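Local coordinates for protein BOLA1, chloroplastic (Arabidopsis thaliana, PDB 4PUG) that may act, alone or with glutaredoxins, as a redox-regulated transcriptional regulator or a factor regulating iron-sulfur cluster biogenesis, and binds a labile cluster as a heterodimer with glutaredoxin, at residues 6-17 / 72-81. Residues are numbered along the deposited sequence; the frame is centred on the assembly and turned at random.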
loop_
_atom_site.group_PDB
_atom_site.type_symbol
_atom_site.label_atom_id
_atom_site.label_comp_id
_atom_site.label_asym_id
_atom_site.label_seq_id
_atom_site.Cartn_x
_atom_site.Cartn_y
_atom_site.Cartn_z
ATOM N N ARG A 6 4.481 -6.026 -7.304
ATOM C CA ARG A 6 4.383 -5.372 -5.999
ATOM C C ARG A 6 2.937 -5.087 -5.596
ATOM O O ARG A 6 2.559 -5.281 -4.440
ATOM C CB ARG A 6 5.210 -4.081 -5.970
ATOM C CG ARG A 6 4.836 -3.121 -4.845
ATOM C CD ARG A 6 5.984 -2.188 -4.495
ATOM N NE ARG A 6 7.141 -2.931 -4.008
ATOM C CZ ARG A 6 8.314 -2.986 -4.631
ATOM N NH1 ARG A 6 8.500 -2.326 -5.766
ATOM N NH2 ARG A 6 9.306 -3.697 -4.110
ATOM N N ALA A 7 2.136 -4.630 -6.554
ATOM C CA ALA A 7 0.733 -4.317 -6.295
ATOM C C ALA A 7 -0.017 -5.531 -5.742
ATOM O O ALA A 7 -0.728 -5.436 -4.736
ATOM C CB ALA A 7 0.068 -3.791 -7.559
ATOM N N SER A 8 0.166 -6.671 -6.399
ATOM C CA SER A 8 -0.443 -7.921 -5.966
ATOM C C SER A 8 0.023 -8.347 -4.577
ATOM O O SER A 8 -0.788 -8.788 -3.767
ATOM C CB SER A 8 -0.171 -9.043 -6.971
ATOM O OG SER A 8 1.206 -9.352 -7.036
ATOM N N ARG A 9 1.321 -8.224 -4.302
ATOM C CA ARG A 9 1.851 -8.609 -2.994
ATOM C C ARG A 9 1.240 -7.750 -1.903
ATOM O O ARG A 9 0.797 -8.255 -0.875
ATOM C CB ARG A 9 3.378 -8.491 -2.949
ATOM C CG ARG A 9 4.115 -9.512 -3.797
ATOM C CD ARG A 9 5.593 -9.584 -3.435
ATOM N NE ARG A 9 6.269 -8.299 -3.591
ATOM C CZ ARG A 9 6.783 -7.859 -4.734
ATOM N NH1 ARG A 9 6.694 -8.599 -5.831
ATOM N NH2 ARG A 9 7.384 -6.678 -4.782
ATOM N N MET A 10 1.218 -6.444 -2.140
ATOM C CA MET A 10 0.610 -5.519 -1.196
ATOM C C MET A 10 -0.861 -5.840 -0.960
ATOM O O MET A 10 -1.308 -5.874 0.184
ATOM C CB MET A 10 0.785 -4.071 -1.656
ATOM C CG MET A 10 2.232 -3.619 -1.684
ATOM S SD MET A 10 2.449 -1.914 -2.224
ATOM C CE MET A 10 1.563 -1.927 -3.772
ATOM N N ARG A 11 -1.610 -6.087 -2.032
ATOM C CA ARG A 11 -3.022 -6.438 -1.878
ATOM C C ARG A 11 -3.212 -7.718 -1.074
ATOM O O ARG A 11 -4.053 -7.767 -0.181
ATOM C CB ARG A 11 -3.736 -6.565 -3.227
ATOM C CG ARG A 11 -5.206 -6.945 -3.079
ATOM C CD ARG A 11 -5.971 -6.784 -4.377
ATOM N NE ARG A 11 -5.892 -5.419 -4.888
ATOM C CZ ARG A 11 -6.668 -4.420 -4.481
ATOM N NH1 ARG A 11 -7.587 -4.624 -3.547
ATOM N NH2 ARG A 11 -6.520 -3.211 -5.007
ATOM N N GLU A 12 -2.431 -8.745 -1.395
ATOM C CA GLU A 12 -2.509 -10.021 -0.693
ATOM C C GLU A 12 -2.234 -9.834 0.791
ATOM O O GLU A 12 -3.033 -10.241 1.632
ATOM C CB GLU A 12 -1.528 -11.036 -1.291
ATOM C CG GLU A 12 -1.598 -12.428 -0.661
ATOM C CD GLU A 12 -0.618 -12.614 0.489
ATOM O OE1 GLU A 12 0.198 -11.701 0.730
ATOM O OE2 GLU A 12 -0.659 -13.674 1.150
ATOM N N LYS A 13 -1.103 -9.205 1.100
ATOM C CA LYS A 13 -0.715 -8.950 2.484
ATOM C C LYS A 13 -1.756 -8.149 3.262
ATOM O O LYS A 13 -2.204 -8.576 4.321
ATOM C CB LYS A 13 0.636 -8.238 2.549
ATOM C CG LYS A 13 1.126 -8.031 3.967
ATOM C CD LYS A 13 2.540 -8.549 4.145
ATOM C CE LYS A 13 2.894 -8.658 5.620
ATOM N NZ LYS A 13 4.339 -8.951 5.833
ATOM N N LEU A 14 -2.141 -6.992 2.734
ATOM C CA LEU A 14 -3.106 -6.131 3.418
ATOM C C LEU A 14 -4.462 -6.805 3.606
ATOM O O LEU A 14 -5.028 -6.775 4.702
ATOM C CB LEU A 14 -3.272 -4.804 2.678
ATOM C CG LEU A 14 -2.027 -3.921 2.640
ATOM C CD1 LEU A 14 -2.266 -2.682 1.793
ATOM C CD2 LEU A 14 -1.603 -3.540 4.052
ATOM N N GLN A 15 -4.975 -7.417 2.543
ATOM C CA GLN A 15 -6.264 -8.093 2.608
ATOM C C GLN A 15 -6.227 -9.237 3.612
ATOM O O GLN A 15 -7.185 -9.450 4.352
ATOM C CB GLN A 15 -6.676 -8.615 1.232
ATOM C CG GLN A 15 -8.104 -9.105 1.173
ATOM C CD GLN A 15 -9.107 -7.994 1.419
ATOM O OE1 GLN A 15 -9.000 -6.909 0.847
ATOM N NE2 GLN A 15 -10.087 -8.258 2.277
ATOM N N LYS A 16 -5.116 -9.968 3.644
ATOM C CA LYS A 16 -4.976 -11.076 4.584
ATOM C C LYS A 16 -4.892 -10.598 6.036
ATOM O O LYS A 16 -5.558 -11.148 6.910
ATOM C CB LYS A 16 -3.768 -11.960 4.240
ATOM C CG LYS A 16 -3.587 -13.129 5.203
ATOM C CD LYS A 16 -2.696 -14.220 4.629
ATOM C CE LYS A 16 -1.234 -13.815 4.636
ATOM N NZ LYS A 16 -0.494 -14.444 5.766
ATOM N N GLU A 17 -4.089 -9.571 6.293
ATOM C CA GLU A 17 -3.860 -9.132 7.671
ATOM C C GLU A 17 -4.979 -8.279 8.279
ATOM O O GLU A 17 -5.259 -8.379 9.474
ATOM C CB GLU A 17 -2.509 -8.419 7.808
ATOM C CG GLU A 17 -1.313 -9.343 7.641
ATOM C CD GLU A 17 -1.467 -10.632 8.426
ATOM O OE1 GLU A 17 -1.816 -10.562 9.624
ATOM O OE2 GLU A 17 -1.249 -11.714 7.841
ATOM N N LEU A 72 3.476 -3.819 8.061
ATOM C CA LEU A 72 3.050 -4.856 7.124
ATOM C C LEU A 72 3.738 -4.737 5.761
ATOM O O LEU A 72 3.907 -5.730 5.056
ATOM C CB LEU A 72 1.529 -4.838 6.950
ATOM C CG LEU A 72 0.721 -5.205 8.195
ATOM C CD1 LEU A 72 -0.767 -5.042 7.934
ATOM C CD2 LEU A 72 1.039 -6.627 8.637
ATOM N N LEU A 73 4.145 -3.525 5.397
ATOM C CA LEU A 73 4.753 -3.294 4.090
ATOM C C LEU A 73 6.251 -3.003 4.158
ATOM O O LEU A 73 6.816 -2.440 3.221
ATOM C CB LEU A 73 4.035 -2.155 3.362
ATOM C CG LEU A 73 2.568 -2.400 3.008
ATOM C CD1 LEU A 73 1.982 -1.203 2.277
ATOM C CD2 LEU A 73 2.422 -3.664 2.177
ATOM N N ARG A 74 6.890 -3.396 5.256
ATOM C CA ARG A 74 8.310 -3.112 5.456
ATOM C C ARG A 74 9.200 -3.751 4.391
ATOM O O ARG A 74 10.168 -3.140 3.938
ATOM C CB ARG A 74 8.760 -3.550 6.852
ATOM C CG ARG A 74 10.205 -3.197 7.171
ATOM C CD ARG A 74 10.551 -3.547 8.606
ATOM N NE ARG A 74 9.715 -2.821 9.558
ATOM C CZ ARG A 74 9.244 -3.340 10.687
ATOM N NH1 ARG A 74 9.525 -4.596 11.011
ATOM N NH2 ARG A 74 8.491 -2.606 11.495
ATOM N N GLU A 75 8.871 -4.979 3.996
ATOM C CA GLU A 75 9.632 -5.676 2.962
ATOM C C GLU A 75 9.593 -4.917 1.641
ATOM O O GLU A 75 10.607 -4.799 0.953
ATOM C CB GLU A 75 9.104 -7.098 2.760
ATOM C CG GLU A 75 9.759 -7.840 1.603
ATOM C CD GLU A 75 9.226 -9.248 1.433
ATOM O OE1 GLU A 75 7.992 -9.414 1.337
ATOM O OE2 GLU A 75 10.043 -10.191 1.395
ATOM N N GLU A 76 8.418 -4.405 1.293
ATOM C CA GLU A 76 8.259 -3.649 0.056
ATOM C C GLU A 76 9.048 -2.343 0.100
ATOM O O GLU A 76 9.654 -1.945 -0.893
ATOM C CB GLU A 76 6.780 -3.380 -0.238
ATOM C CG GLU A 76 5.916 -4.637 -0.330
ATOM C CD GLU A 76 6.357 -5.588 -1.432
ATOM O OE1 GLU A 76 7.009 -5.137 -2.399
ATOM O OE2 GLU A 76 6.048 -6.794 -1.332
ATOM N N LEU A 77 9.050 -1.690 1.259
ATOM C CA LEU A 77 9.789 -0.443 1.441
ATOM C C LEU A 77 11.296 -0.652 1.326
ATOM O O LEU A 77 12.038 0.277 1.005
ATOM C CB LEU A 77 9.456 0.182 2.795
ATOM C CG LEU A 77 8.049 0.754 2.949
ATOM C CD1 LEU A 77 7.758 1.037 4.409
ATOM C CD2 LEU A 77 7.896 2.019 2.116
ATOM N N ASP A 78 11.743 -1.874 1.592
ATOM C CA ASP A 78 13.160 -2.204 1.512
ATOM C C ASP A 78 13.546 -2.723 0.131
ATOM O O ASP A 78 14.728 -2.897 -0.161
ATOM C CB ASP A 78 13.529 -3.247 2.570
ATOM C CG ASP A 78 13.357 -2.731 3.982
ATOM O OD1 ASP A 78 13.363 -1.497 4.169
ATOM O OD2 ASP A 78 13.221 -3.559 4.907
ATOM N N THR A 79 12.553 -2.973 -0.719
ATOM C CA THR A 79 12.819 -3.618 -2.004
ATOM C C THR A 79 12.256 -2.897 -3.230
ATOM O O THR A 79 11.976 -3.538 -4.243
ATOM C CB THR A 79 12.299 -5.074 -2.028
ATOM O OG1 THR A 79 10.898 -5.090 -1.723
ATOM C CG2 THR A 79 13.047 -5.940 -1.021
ATOM N N GLY A 80 12.088 -1.578 -3.155
ATOM C CA GLY A 80 11.642 -0.822 -4.315
ATOM C C GLY A 80 10.580 0.239 -4.074
ATOM O O GLY A 80 10.450 1.178 -4.860
ATOM N N LEU A 81 9.811 0.094 -3.000
ATOM C CA LEU A 81 8.754 1.056 -2.696
ATOM C C LEU A 81 9.323 2.330 -2.075
ATOM O O LEU A 81 9.724 2.342 -0.910
ATOM C CB LEU A 81 7.702 0.427 -1.781
ATOM C CG LEU A 81 6.479 1.261 -1.395
ATOM C CD1 LEU A 81 5.860 1.935 -2.610
ATOM C CD2 LEU A 81 5.459 0.375 -0.697
HETATM O O HOH W 1 7.159 -7.164 5.286
#
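R9 grips the carboxylate of E76 side-on, NE giving a nearly straight bond to OE2 (2.7 Å) and NH2 another to OE1 (2.9 Å). Both oxygens use their syn lone pairs and the two flat groups lie nearly coplanar, a match of two N-H groups to two oxygens that suits arginine and glutamate. R6 NE reaches E76 OE1 at 2.7 Å from the anti side, tilted out of the carboxylate plane, so OE1 accepts from both arginines. With CG anti to the backbone N (chi1 162°), R6 is long enough to run past E76 to the turn beyond, where NH2 makes a weak bond to T79 O and the peptide nitrogen of L81 lies over the guanidinium centre. NH1 forms a salt bridge with D43 and a hydrogen bond to E45 O. A glutamine in place of E76 would probably cost R9 its charged partner and R6 one of two carboxylates, leaving the close guanidiniums less well balanced. In this BolA-like domain helix 6-18 lies on the three-stranded sheet, and the network ties the short, roughly antiparallel helix 74-78 to its flank. G80 suits the turn because its backbone angles disfavour a side chain. Toward the sheet, flexible M10 lays CG against L73 CD2 (3.9 Å) and SD near L81 CD2, while M10 and L81 both touch F48. Further along, L72 CD1 meets L14 CD2 (4.2 Å), and L72 CD2 rests on the aliphatic CG of E17 (3.7 Å).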